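Local coordinates for protein acetyl-CoA acetyltransferase (Mycobacterium smegmatis, PDB 4EGV) that adopts a thiolase fold as a monomer and may have acyltransferase activity, at residues Asp69-Thr74 with Leu138-Glu143; Pro223-Ala228 with Thr238-Glu243; Thr470-Gly475 with Leu484-Asp489. All coordinates share one frame; numbering follows the deposited sequence.

Contact 1. Residues Asp69-Thr74 with Leu138-Glu143; sequences DTVAGT and LIFGSE
The aromatic ring of Phe140 lies against the neighbouring strand 70-73, with the carbonyl oxygen of Ala72 over the centre of one face, 3.7 Å above the ring plane. Because CG of Phe140 sits between its backbone N and carbonyl carbon (chi1 47°), the ring is carried across to that strand instead of standing upright on the sheet. Its CE2 reaches CB of Val71 at 3.7 Å, CE1 rests 3.8 Å from CA of Gly73, where no side chain intervenes, and CG of Leu138 lies at the ring edge. Pro94 and Val97 of helix 93-101 also pack on the ring. This is the dense part of the contact. On the reverse face, Ala72 CB and Ile139 CG1 meet more loosely, at 4.3 Å, and Phe125 of helix 117-130 covers Ala72.

Between these faces the two parallel strands are paired through four backbone hydrogen bonds. Leu138 N donates to Thr70 O at 3.0 Å and an almost straight 168°; Ala72 N then donates to Leu138 O, Phe140 N to Ala72 O, and Thr74 N to Phe140 O. The Phe140 to Ala72 bond is the most bent, at 141°. Although 70-73 comes first in the chain, it lies between 107-110 and 136-143 in the sheet, with helices 93-101 and 117-130 in the connections. This is part of the 3-2-4-5-1 sheet order of a thiolase half.

Packing thins toward the two ends. Asp69, partly exposed, turns its carboxylate to the backbone N of Val136. At the other end OG1 of Thr74 is 3.4 Å from CA of Gly141, but its hydrogen bond goes to Asn382. Strand 70-73 has ended by then: Ser142 barely meets Thr74, and its hydroxyl is hydrogen-bonded to Ser42 O beside helix 42-56.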
ATOM      1  N   ASP A  69       0.858  17.002 -21.814  1.00 38.55           N
ATOM      2  CA  ASP A  69       0.911  18.280 -21.168  1.00 39.16           C
ATOM      3  C   ASP A  69       1.371  18.231 -19.691  1.00 38.74           C
ATOM      4  O   ASP A  69       1.843  19.246 -19.147  1.00 38.53           O
ATOM      5  CB  ASP A  69      -0.399  19.082 -21.377  1.00 40.00           C
ATOM      6  CG  ASP A  69      -1.698  18.333 -20.896  1.00 43.46           C
ATOM      7  OD1 ASP A  69      -1.905  18.060 -19.680  1.00 44.63           O
ATOM      8  OD2 ASP A  69      -2.561  18.052 -21.759  1.00 46.01           O
ATOM      9  N   THR A  70       1.250  17.062 -19.049  1.00 38.06           N
ATOM     10  CA  THR A  70       1.740  16.895 -17.685  1.00 37.12           C
ATOM     11  C   THR A  70       2.412  15.566 -17.492  1.00 35.89           C
ATOM     12  O   THR A  70       1.903  14.557 -17.947  1.00 35.12           O
ATOM     13  CB  THR A  70       0.624  16.997 -16.656  1.00 37.50           C
ATOM     14  OG1 THR A  70      -0.161  18.135 -16.967  1.00 37.53           O
ATOM     15  CG2 THR A  70       1.206  17.157 -15.258  1.00 37.51           C
ATOM     16  N   VAL A  71       3.562  15.604 -16.822  1.00 34.67           N
ATOM     17  CA  VAL A  71       4.211  14.422 -16.298  1.00 33.61           C
ATOM     18  C   VAL A  71       4.263  14.468 -14.782  1.00 33.54           C
ATOM     19  O   VAL A  71       4.458  15.510 -14.161  1.00 33.25           O
ATOM     20  CB  VAL A  71       5.613  14.149 -16.872  1.00 33.45           C
ATOM     21  CG1 VAL A  71       5.523  13.955 -18.337  1.00 33.76           C
ATOM     22  CG2 VAL A  71       6.569  15.248 -16.556  1.00 33.01           C
ATOM     23  N   ALA A  72       4.061  13.318 -14.180  1.00 32.87           N
ATOM     24  CA  ALA A  72       4.092  13.234 -12.784  1.00 32.69           C
ATOM     25  C   ALA A  72       4.901  11.988 -12.471  1.00 32.76           C
ATOM     26  O   ALA A  72       4.721  10.938 -13.084  1.00 32.85           O
ATOM     27  CB  ALA A  72       2.668  13.164 -12.236  1.00 32.62           C
ATOM     28  N   GLY A  73       5.834  12.122 -11.547  1.00 32.72           N
ATOM     29  CA  GLY A  73       6.613  10.999 -11.066  1.00 33.33           C
ATOM     30  C   GLY A  73       6.451  10.732  -9.585  1.00 33.94           C
ATOM     31  O   GLY A  73       6.254  11.641  -8.759  1.00 33.19           O
ATOM     32  N   THR A  74       6.499   9.461  -9.228  1.00 35.28           N
ATOM     33  CA  THR A  74       6.583   9.114  -7.801  1.00 36.48           C
ATOM     34  C   THR A  74       8.004   9.270  -7.258  1.00 37.41           C
ATOM     35  O   THR A  74       8.990   9.094  -7.964  1.00 37.05           O
ATOM     36  CB  THR A  74       6.056   7.708  -7.465  1.00 35.69           C
ATOM     37  OG1 THR A  74       6.865   6.718  -8.073  1.00 34.69           O
ATOM     38  CG2 THR A  74       4.667   7.550  -7.926  1.00 35.54           C
ATOM     39  N   LEU A 138       1.063  11.738 -18.268  1.00 32.53           N
ATOM     40  CA  LEU A 138       1.898  10.555 -18.063  1.00 30.92           C
ATOM     41  C   LEU A 138       2.361  10.447 -16.615  1.00 30.06           C
ATOM     42  O   LEU A 138       2.933  11.356 -16.069  1.00 29.14           O
ATOM     43  CB  LEU A 138       3.119  10.538 -19.013  1.00 30.91           C
ATOM     44  CG  LEU A 138       3.990   9.271 -18.974  1.00 30.28           C
ATOM     45  CD1 LEU A 138       3.161   8.039 -19.388  1.00 29.95           C
ATOM     46  CD2 LEU A 138       5.220   9.377 -19.829  1.00 26.65           C
ATOM     47  N   ILE A 139       2.091   9.305 -16.006  1.00 29.64           N
ATOM     48  CA  ILE A 139       2.511   8.993 -14.665  1.00 29.52           C
ATOM     49  C   ILE A 139       3.586   7.892 -14.696  1.00 28.54           C
ATOM     50  O   ILE A 139       3.532   6.999 -15.530  1.00 28.22           O
ATOM     51  CB  ILE A 139       1.270   8.572 -13.888  1.00 30.28           C
ATOM     52  CG1 ILE A 139       0.390   9.788 -13.627  1.00 31.78           C
ATOM     53  CG2 ILE A 139       1.589   7.904 -12.553  1.00 31.05           C
ATOM     54  CD1 ILE A 139      -1.048   9.410 -13.280  1.00 34.69           C
ATOM     55  N   PHE A 140       4.587   7.966 -13.838  1.00 27.49           N
ATOM     56  CA  PHE A 140       5.623   6.951 -13.866  1.00 27.40           C
ATOM     57  C   PHE A 140       6.342   6.890 -12.531  1.00 27.66           C
ATOM     58  O   PHE A 140       6.209   7.787 -11.703  1.00 26.20           O
ATOM     59  CB  PHE A 140       6.617   7.155 -15.030  1.00 27.94           C
ATOM     60  CG  PHE A 140       7.101   8.566 -15.168  1.00 29.03           C
ATOM     61  CD1 PHE A 140       8.015   9.097 -14.270  1.00 27.46           C
ATOM     62  CD2 PHE A 140       6.594   9.383 -16.168  1.00 30.57           C
ATOM     63  CE1 PHE A 140       8.445  10.413 -14.371  1.00 29.33           C
ATOM     64  CE2 PHE A 140       7.019  10.746 -16.274  1.00 32.74           C
ATOM     65  CZ  PHE A 140       7.952  11.237 -15.365  1.00 32.07           C
ATOM     66  N   GLY A 141       7.076   5.806 -12.303  1.00 28.12           N
ATOM     67  CA  GLY A 141       7.864   5.669 -11.098  1.00 30.03           C
ATOM     68  C   GLY A 141       8.860   4.568 -11.314  1.00 31.72           C
ATOM     69  O   GLY A 141       8.721   3.858 -12.266  1.00 31.77           O
ATOM     70  N   SER A 142       9.844   4.407 -10.437  1.00 34.18           N
ATOM     71  CA  SER A 142      10.905   3.398 -10.603  1.00 36.90           C
ATOM     72  C   SER A 142      11.732   3.219  -9.350  1.00 39.55           C
ATOM     73  O   SER A 142      11.679   4.027  -8.435  1.00 39.77           O
ATOM     74  CB  SER A 142      11.846   3.710 -11.788  1.00 36.33           C
ATOM     75  OG  SER A 142      12.404   5.005 -11.700  1.00 35.30           O
ATOM     76  N   GLU A 143      12.495   2.133  -9.294  1.00 43.13           N
ATOM     77  CA  GLU A 143      13.452   1.936  -8.227  1.00 46.07           C
ATOM     78  C   GLU A 143      14.647   1.160  -8.682  1.00 47.65           C
ATOM     79  O   GLU A 143      14.575   0.400  -9.626  1.00 47.21           O
ATOM     80  CB  GLU A 143      12.838   1.305  -7.003  1.00 46.24           C
ATOM     81  CG  GLU A 143      11.655   0.408  -7.231  1.00 50.71           C
ATOM     82  CD  GLU A 143      10.954   0.031  -5.901  1.00 56.35           C
ATOM     83  OE1 GLU A 143       9.742   0.423  -5.680  1.00 56.49           O
ATOM     84  OE2 GLU A 143      11.652  -0.645  -5.084  1.00 57.16           O
TER

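Contact 2. Residues Pro223-Ala228 with Thr238-Glu243; sequences PFSKVA and TERSVE
A helix-loop-helix connection brings the last turns of helix 210-230 against the loop leading into helix 242-246, with Ser225 and Arg240 at the junction. The backbone N of Arg240 donates to OG of Ser225 at 3.1 Å, with 151° at the hydrogen. That hydroxyl is also bonded to Ala222 O one turn earlier, so it links its own helix to the incoming loop. With chi1 near 71°, OG lies between the backbone N and carbonyl carbon of Ser225, where both partners can be met. Phe375 of helix 373-376 packs against the same serine.

Toward solvent, Glu239 and Lys226 lie side by side and point the same way. Their contact is through the lysine's aliphatic chain: OE2 of Glu239 is 3.6 Å from CD of Lys226, while NZ bends off to 5.6 Å from OE2, too far for a salt bridge, though some attraction may remain. The guanidinium of Arg240 leads away from helix 210-230 and forms a salt bridge with Glu244. Next in the chain, Ser241 opens helix 242-246 through a weak hydrogen bond from Glu244 N to its OG, the arrangement of a serine N-cap.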
ATOM      1  N   PRO A 223      -0.668 -17.992  -1.311  1.00 43.46           N
ATOM      2  CA  PRO A 223      -1.298 -17.719  -2.598  1.00 43.76           C
ATOM      3  C   PRO A 223      -0.722 -16.494  -3.333  1.00 43.69           C
ATOM      4  O   PRO A 223      -0.682 -16.485  -4.557  1.00 43.73           O
ATOM      5  CB  PRO A 223      -2.762 -17.463  -2.222  1.00 43.74           C
ATOM      6  CG  PRO A 223      -2.957 -18.114  -0.950  1.00 43.62           C
ATOM      7  CD  PRO A 223      -1.674 -18.117  -0.237  1.00 43.44           C
ATOM      8  N   PHE A 224      -0.310 -15.477  -2.578  1.00 43.43           N
ATOM      9  CA  PHE A 224       0.500 -14.358  -3.094  1.00 42.99           C
ATOM     10  C   PHE A 224       1.806 -14.761  -3.817  1.00 42.39           C
ATOM     11  O   PHE A 224       2.026 -14.359  -4.958  1.00 41.79           O
ATOM     12  CB  PHE A 224       0.814 -13.379  -1.973  1.00 42.90           C
ATOM     13  CG  PHE A 224      -0.315 -12.497  -1.623  1.00 43.42           C
ATOM     14  CD1 PHE A 224      -0.220 -11.132  -1.800  1.00 46.01           C
ATOM     15  CD2 PHE A 224      -1.480 -13.015  -1.135  1.00 43.85           C
ATOM     16  CE1 PHE A 224      -1.287 -10.297  -1.484  1.00 46.51           C
ATOM     17  CE2 PHE A 224      -2.545 -12.190  -0.831  1.00 44.21           C
ATOM     18  CZ  PHE A 224      -2.449 -10.844  -0.993  1.00 45.03           C
ATOM     19  N   SER A 225       2.642 -15.564  -3.164  1.00 41.92           N
ATOM     20  CA  SER A 225       3.926 -15.919  -3.737  1.00 42.07           C
ATOM     21  C   SER A 225       3.788 -16.844  -4.921  1.00 42.33           C
ATOM     22  O   SER A 225       4.675 -16.892  -5.764  1.00 41.93           O
ATOM     23  CB  SER A 225       4.937 -16.451  -2.700  1.00 42.04           C
ATOM     24  OG  SER A 225       4.606 -17.727  -2.221  1.00 41.43           O
ATOM     25  N   LYS A 226       2.658 -17.545  -5.011  1.00 43.03           N
ATOM     26  CA  LYS A 226       2.390 -18.368  -6.167  1.00 43.65           C
ATOM     27  C   LYS A 226       2.114 -17.535  -7.412  1.00 43.05           C
ATOM     28  O   LYS A 226       2.696 -17.782  -8.471  1.00 43.15           O
ATOM     29  CB  LYS A 226       1.231 -19.306  -5.902  1.00 44.43           C
ATOM     30  CG  LYS A 226       0.940 -20.170  -7.116  1.00 49.01           C
ATOM     31  CD  LYS A 226       0.078 -21.410  -6.849  1.00 55.48           C
ATOM     32  CE  LYS A 226      -1.398 -21.164  -7.198  1.00 57.57           C
ATOM     33  NZ  LYS A 226      -2.106 -20.561  -6.057  1.00 59.27           N
ATOM     34  N   VAL A 227       1.221 -16.554  -7.281  1.00 42.36           N
ATOM     35  CA  VAL A 227       0.960 -15.585  -8.333  1.00 41.73           C
ATOM     36  C   VAL A 227       2.251 -14.852  -8.708  1.00 41.37           C
ATOM     37  O   VAL A 227       2.499 -14.588  -9.855  1.00 40.85           O
ATOM     38  CB  VAL A 227      -0.152 -14.583  -7.901  1.00 42.13           C
ATOM     39  CG1 VAL A 227      -0.197 -13.333  -8.793  1.00 41.13           C
ATOM     40  CG2 VAL A 227      -1.505 -15.266  -7.856  1.00 41.39           C
ATOM     41  N   ALA A 228       3.072 -14.546  -7.722  1.00 41.31           N
ATOM     42  CA  ALA A 228       4.286 -13.832  -7.941  1.00 41.98           C
ATOM     43  C   ALA A 228       5.265 -14.605  -8.779  1.00 42.84           C
ATOM     44  O   ALA A 228       5.983 -14.009  -9.566  1.00 43.14           O
ATOM     45  CB  ALA A 228       4.903 -13.430  -6.636  1.00 41.26           C
ATOM     46  N   THR A 238      10.872 -17.055  -5.629  1.00 62.63           N
ATOM     47  CA  THR A 238      10.604 -18.478  -5.372  1.00 62.85           C
ATOM     48  C   THR A 238       9.225 -18.609  -4.712  1.00 62.42           C
ATOM     49  O   THR A 238       8.865 -17.810  -3.827  1.00 62.22           O
ATOM     50  CB  THR A 238      11.683 -19.138  -4.493  1.00 62.89           C
ATOM     51  OG1 THR A 238      12.649 -18.149  -4.153  1.00 63.57           O
ATOM     52  CG2 THR A 238      12.403 -20.257  -5.243  1.00 63.32           C
ATOM     53  N   GLU A 239       8.451 -19.595  -5.167  1.00 61.74           N
ATOM     54  CA  GLU A 239       7.158 -19.887  -4.557  1.00 61.06           C
ATOM     55  C   GLU A 239       7.355 -20.534  -3.190  1.00 59.97           C
ATOM     56  O   GLU A 239       8.294 -21.308  -2.994  1.00 59.35           O
ATOM     57  CB  GLU A 239       6.299 -20.762  -5.466  1.00 61.38           C
ATOM     58  CG  GLU A 239       4.863 -20.856  -5.024  1.00 63.60           C
ATOM     59  CD  GLU A 239       4.098 -22.011  -5.648  1.00 67.01           C
ATOM     60  OE1 GLU A 239       4.494 -22.522  -6.721  1.00 67.69           O
ATOM     61  OE2 GLU A 239       3.070 -22.398  -5.055  1.00 67.51           O
ATOM     62  N   ARG A 240       6.473 -20.182  -2.252  1.00 59.03           N
ATOM     63  CA  ARG A 240       6.544 -20.669  -0.871  1.00 58.05           C
ATOM     64  C   ARG A 240       5.220 -21.304  -0.444  1.00 57.72           C
ATOM     65  O   ARG A 240       4.155 -20.792  -0.764  1.00 57.33           O
ATOM     66  CB  ARG A 240       6.953 -19.544   0.105  1.00 57.69           C
ATOM     67  CG  ARG A 240       8.177 -18.668  -0.313  1.00 56.35           C
ATOM     68  CD  ARG A 240       9.519 -19.348  -0.104  1.00 53.85           C
ATOM     69  NE  ARG A 240      10.623 -18.448  -0.351  1.00 52.78           N
ATOM     70  CZ  ARG A 240      11.911 -18.784  -0.245  1.00 52.41           C
ATOM     71  NH1 ARG A 240      12.267 -20.015   0.097  1.00 50.11           N
ATOM     72  NH2 ARG A 240      12.854 -17.880  -0.483  1.00 51.54           N
ATOM     73  N   SER A 241       5.302 -22.435   0.257  1.00 57.69           N
ATOM     74  CA  SER A 241       4.133 -23.079   0.859  1.00 57.25           C
ATOM     75  C   SER A 241       3.832 -22.484   2.242  1.00 56.92           C
ATOM     76  O   SER A 241       4.660 -21.828   2.846  1.00 56.35           O
ATOM     77  CB  SER A 241       4.334 -24.595   0.962  1.00 57.28           C
ATOM     78  OG  SER A 241       5.313 -24.925   1.936  1.00 56.93           O
ATOM     79  N   VAL A 242       2.627 -22.734   2.729  1.00 57.04           N
ATOM     80  CA  VAL A 242       2.177 -22.303   4.042  1.00 56.85           C
ATOM     81  C   VAL A 242       3.125 -22.771   5.137  1.00 57.23           C
ATOM     82  O   VAL A 242       3.497 -21.996   5.996  1.00 57.45           O
ATOM     83  CB  VAL A 242       0.743 -22.832   4.305  1.00 56.87           C
ATOM     84  CG1 VAL A 242       0.312 -22.591   5.726  1.00 56.64           C
ATOM     85  CG2 VAL A 242      -0.288 -22.216   3.312  1.00 56.46           C
ATOM     86  N   GLU A 243       3.515 -24.043   5.090  1.00 57.63           N
ATOM     87  CA  GLU A 243       4.401 -24.686   6.072  1.00 57.46           C
ATOM     88  C   GLU A 243       5.782 -24.028   6.071  1.00 57.15           C
ATOM     89  O   GLU A 243       6.339 -23.739   7.129  1.00 56.89           O
ATOM     90  CB  GLU A 243       4.500 -26.193   5.746  1.00 57.96           C
ATOM     91  CG  GLU A 243       4.985 -27.146   6.878  1.00 60.73           C
ATOM     92  CD  GLU A 243       3.879 -27.498   7.929  1.00 62.84           C
ATOM     93  OE1 GLU A 243       3.544 -26.621   8.758  1.00 61.80           O
ATOM     94  OE2 GLU A 243       3.365 -28.654   7.947  1.00 62.10           O
TER

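Contact 3. Residues Thr470-Gly475 with Leu484-Asp489; sequences TGIIIG and LAKTKD
Gly471 and Thr487 face each other as an antiparallel hydrogen-bonded pair, and the two bonds between them are unequal. Gly471 N donates to Thr487 O at 3.0 Å with 166° at the hydrogen, approaching in the carbonyl plane; the return bond, Thr487 N to Gly471 O, is weak at 131°. Two residues on, Ile473 and Ala485 form a more even pair: each N lies 2.8 Å from the other residue's O, though Ala485 N approaches tilted from the plane of its acceptor.

In the non-hydrogen-bonded pairs, Ile472-Lys486 and Ile474-Leu484, the backbone groups point outward, and several find partners there. Ile472 bonds to Thr461 and Ile474 to Thr459, both on strand 453-463. Opposite Ile474, Leu484 N meets the hydroxyl of Tyr182, and Leu484 O receives Asn515 ND2.

Side-chain oxygens also look beyond the pair. The Thr487 hydroxyl, anti to its backbone N (chi1 -169°), is hydrogen-bonded to Ala517 O, while CG2 of Thr487 is left facing Gly471, 3.9 Å from its CA. OG1 of Thr470 is bonded to Pro468 O; Lys488 crosses beside it, with CE at 3.5 Å from OG1, without a hydrogen bond. Asp489 caps the next helix, 490-498, its OD2 accepting from Leu492 N.

Apolar packing occupies both faces. CD2 of Leu484 runs alongside CG1 of Ile474 at 3.7 Å and also nears Ile472, whereas Ile473 and Thr487 turn to the face covered by Leu492 of helix 490-498. Ala485 touches Ala517 of strand 516-519, at the far end of the sheet order, which suggests that the sheet curls toward closure. A hairpin followed by a helix in a five-stranded antiparallel sheet is consistent with the OB-type fold of the additional C-terminal domain.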
ATOM      1  N   THR A 470      15.099  -6.646  21.791  1.00 37.58           N
ATOM      2  CA  THR A 470      14.542  -5.413  22.327  1.00 38.12           C
ATOM      3  C   THR A 470      13.052  -5.341  22.064  1.00 38.19           C
ATOM      4  O   THR A 470      12.626  -5.468  20.923  1.00 37.95           O
ATOM      5  CB  THR A 470      15.232  -4.171  21.684  1.00 38.30           C
ATOM      6  OG1 THR A 470      16.631  -4.229  21.917  1.00 37.66           O
ATOM      7  CG2 THR A 470      14.711  -2.846  22.247  1.00 38.55           C
ATOM      8  N   GLY A 471      12.284  -5.109  23.129  1.00 38.50           N
ATOM      9  CA  GLY A 471      10.832  -4.993  23.073  1.00 38.76           C
ATOM     10  C   GLY A 471      10.322  -3.569  22.998  1.00 39.28           C
ATOM     11  O   GLY A 471      10.839  -2.668  23.624  1.00 39.08           O
ATOM     12  N   ILE A 472       9.302  -3.363  22.189  1.00 40.14           N
ATOM     13  CA  ILE A 472       8.619  -2.088  22.135  1.00 40.91           C
ATOM     14  C   ILE A 472       7.192  -2.358  22.539  1.00 41.52           C
ATOM     15  O   ILE A 472       6.555  -3.303  22.057  1.00 41.34           O
ATOM     16  CB  ILE A 472       8.598  -1.506  20.725  1.00 41.10           C
ATOM     17  CG1 ILE A 472       9.972  -1.650  20.024  1.00 42.17           C
ATOM     18  CG2 ILE A 472       8.017  -0.111  20.746  1.00 40.31           C
ATOM     19  CD1 ILE A 472      10.948  -0.535  20.189  1.00 41.41           C
ATOM     20  N   ILE A 473       6.692  -1.531  23.438  1.00 42.24           N
ATOM     21  CA  ILE A 473       5.373  -1.728  23.985  1.00 43.04           C
ATOM     22  C   ILE A 473       4.533  -0.462  23.809  1.00 43.38           C
ATOM     23  O   ILE A 473       5.020   0.646  24.005  1.00 43.20           O
ATOM     24  CB  ILE A 473       5.474  -2.150  25.479  1.00 43.21           C
ATOM     25  CG1 ILE A 473       6.314  -3.415  25.611  1.00 43.36           C
ATOM     26  CG2 ILE A 473       4.076  -2.329  26.128  1.00 43.65           C
ATOM     27  CD1 ILE A 473       6.265  -4.058  26.969  1.00 44.05           C
ATOM     28  N   ILE A 474       3.276  -0.632  23.412  1.00 44.14           N
ATOM     29  CA  ILE A 474       2.260   0.385  23.645  1.00 44.80           C
ATOM     30  C   ILE A 474       1.411  -0.101  24.799  1.00 45.79           C
ATOM     31  O   ILE A 474       0.882  -1.201  24.765  1.00 45.11           O
ATOM     32  CB  ILE A 474       1.381   0.628  22.418  1.00 44.80           C
ATOM     33  CG1 ILE A 474       2.172   1.276  21.281  1.00 43.23           C
ATOM     34  CG2 ILE A 474       0.186   1.504  22.775  1.00 44.45           C
ATOM     35  CD1 ILE A 474       1.585   1.053  19.937  1.00 38.84           C
ATOM     36  N   GLY A 475       1.255   0.751  25.780  1.00 47.32           N
ATOM     37  CA  GLY A 475       0.497   0.429  26.961  1.00 50.20           C
ATOM     38  C   GLY A 475      -0.642   1.343  27.293  1.00 51.97           C
ATOM     39  O   GLY A 475      -0.876   2.316  26.657  1.00 51.87           O
ATOM     40  N   LEU A 484       4.239   4.737  25.160  1.00 49.30           N
ATOM     41  CA  LEU A 484       5.220   3.856  24.549  1.00 48.89           C
ATOM     42  C   LEU A 484       6.314   3.486  25.554  1.00 49.00           C
ATOM     43  O   LEU A 484       6.639   4.275  26.439  1.00 48.45           O
ATOM     44  CB  LEU A 484       5.841   4.554  23.330  1.00 48.65           C
ATOM     45  CG  LEU A 484       5.145   4.443  21.992  1.00 47.25           C
ATOM     46  CD1 LEU A 484       5.731   5.447  21.088  1.00 46.00           C
ATOM     47  CD2 LEU A 484       5.382   3.052  21.501  1.00 46.80           C
ATOM     48  N   ALA A 485       6.871   2.288  25.417  1.00 49.48           N
ATOM     49  CA  ALA A 485       8.028   1.909  26.215  1.00 50.28           C
ATOM     50  C   ALA A 485       8.962   0.943  25.488  1.00 51.27           C
ATOM     51  O   ALA A 485       8.540   0.131  24.650  1.00 51.26           O
ATOM     52  CB  ALA A 485       7.607   1.349  27.551  1.00 49.86           C
ATOM     53  N   LYS A 486      10.241   1.061  25.820  1.00 52.43           N
ATOM     54  CA  LYS A 486      11.282   0.225  25.280  1.00 53.63           C
ATOM     55  C   LYS A 486      11.833  -0.623  26.429  1.00 53.82           C
ATOM     56  O   LYS A 486      11.851  -0.186  27.570  1.00 53.64           O
ATOM     57  CB  LYS A 486      12.375   1.118  24.725  1.00 54.14           C
ATOM     58  CG  LYS A 486      13.342   0.413  23.790  1.00 57.47           C
ATOM     59  CD  LYS A 486      14.814   0.807  24.049  1.00 62.34           C
ATOM     60  CE  LYS A 486      15.385   1.666  22.927  1.00 64.95           C
ATOM     61  NZ  LYS A 486      16.417   2.609  23.413  1.00 65.77           N
ATOM     62  N   THR A 487      12.305  -1.824  26.132  1.00 54.19           N
ATOM     63  CA  THR A 487      12.701  -2.758  27.184  1.00 54.36           C
ATOM     64  C   THR A 487      13.774  -3.767  26.729  1.00 54.62           C
ATOM     65  O   THR A 487      13.695  -4.369  25.643  1.00 54.17           O
ATOM     66  CB  THR A 487      11.436  -3.472  27.860  1.00 54.42           C
ATOM     67  OG1 THR A 487      11.819  -4.178  29.042  1.00 53.54           O
ATOM     68  CG2 THR A 487      10.761  -4.457  26.937  1.00 54.55           C
ATOM     69  N   LYS A 488      14.790  -3.934  27.566  1.00 54.96           N
ATOM     70  CA  LYS A 488      15.759  -5.003  27.365  1.00 55.37           C
ATOM     71  C   LYS A 488      15.831  -5.936  28.558  1.00 55.61           C
ATOM     72  O   LYS A 488      16.628  -6.876  28.572  1.00 55.67           O
ATOM     73  CB  LYS A 488      17.142  -4.440  27.076  1.00 55.36           C
ATOM     74  CG  LYS A 488      17.158  -3.692  25.797  1.00 55.56           C
ATOM     75  CD  LYS A 488      18.503  -3.253  25.353  1.00 55.72           C
ATOM     76  CE  LYS A 488      18.291  -2.213  24.285  1.00 55.53           C
ATOM     77  NZ  LYS A 488      19.349  -2.210  23.265  1.00 55.43           N
ATOM     78  N   ASP A 489      15.044  -5.636  29.579  1.00 55.77           N
ATOM     79  CA  ASP A 489      14.876  -6.550  30.674  1.00 56.29           C
ATOM     80  C   ASP A 489      14.699  -7.999  30.139  1.00 56.07           C
ATOM     81  O   ASP A 489      13.790  -8.297  29.374  1.00 55.90           O
ATOM     82  CB  ASP A 489      13.722  -6.067  31.562  1.00 56.35           C
ATOM     83  CG  ASP A 489      13.204  -7.140  32.484  1.00 58.97           C
ATOM     84  OD1 ASP A 489      13.859  -7.431  33.526  1.00 61.16           O
ATOM     85  OD2 ASP A 489      12.122  -7.689  32.167  1.00 61.75           O
TER

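From the N terminus, contact 1 closes first: the chain leaves strand 70-73, passes through helix 93-101, strand 107-110 and helix 117-130, and returns at 138-143, completing one edge region of the large mixed sheet. Contact 2 follows at the surface, bridging the connection between helices 210-230 and 242-246. Contact 3 comes last, in the C-terminal domain, where a short turn joins two hairpin strands. The three stand in series, with none nested and none crossing. Contacts 1 and 3 lie on opposite sides of the chain's centre, their centres about 41 Å apart. All three lie apart, with no contact touching another, each in its own region.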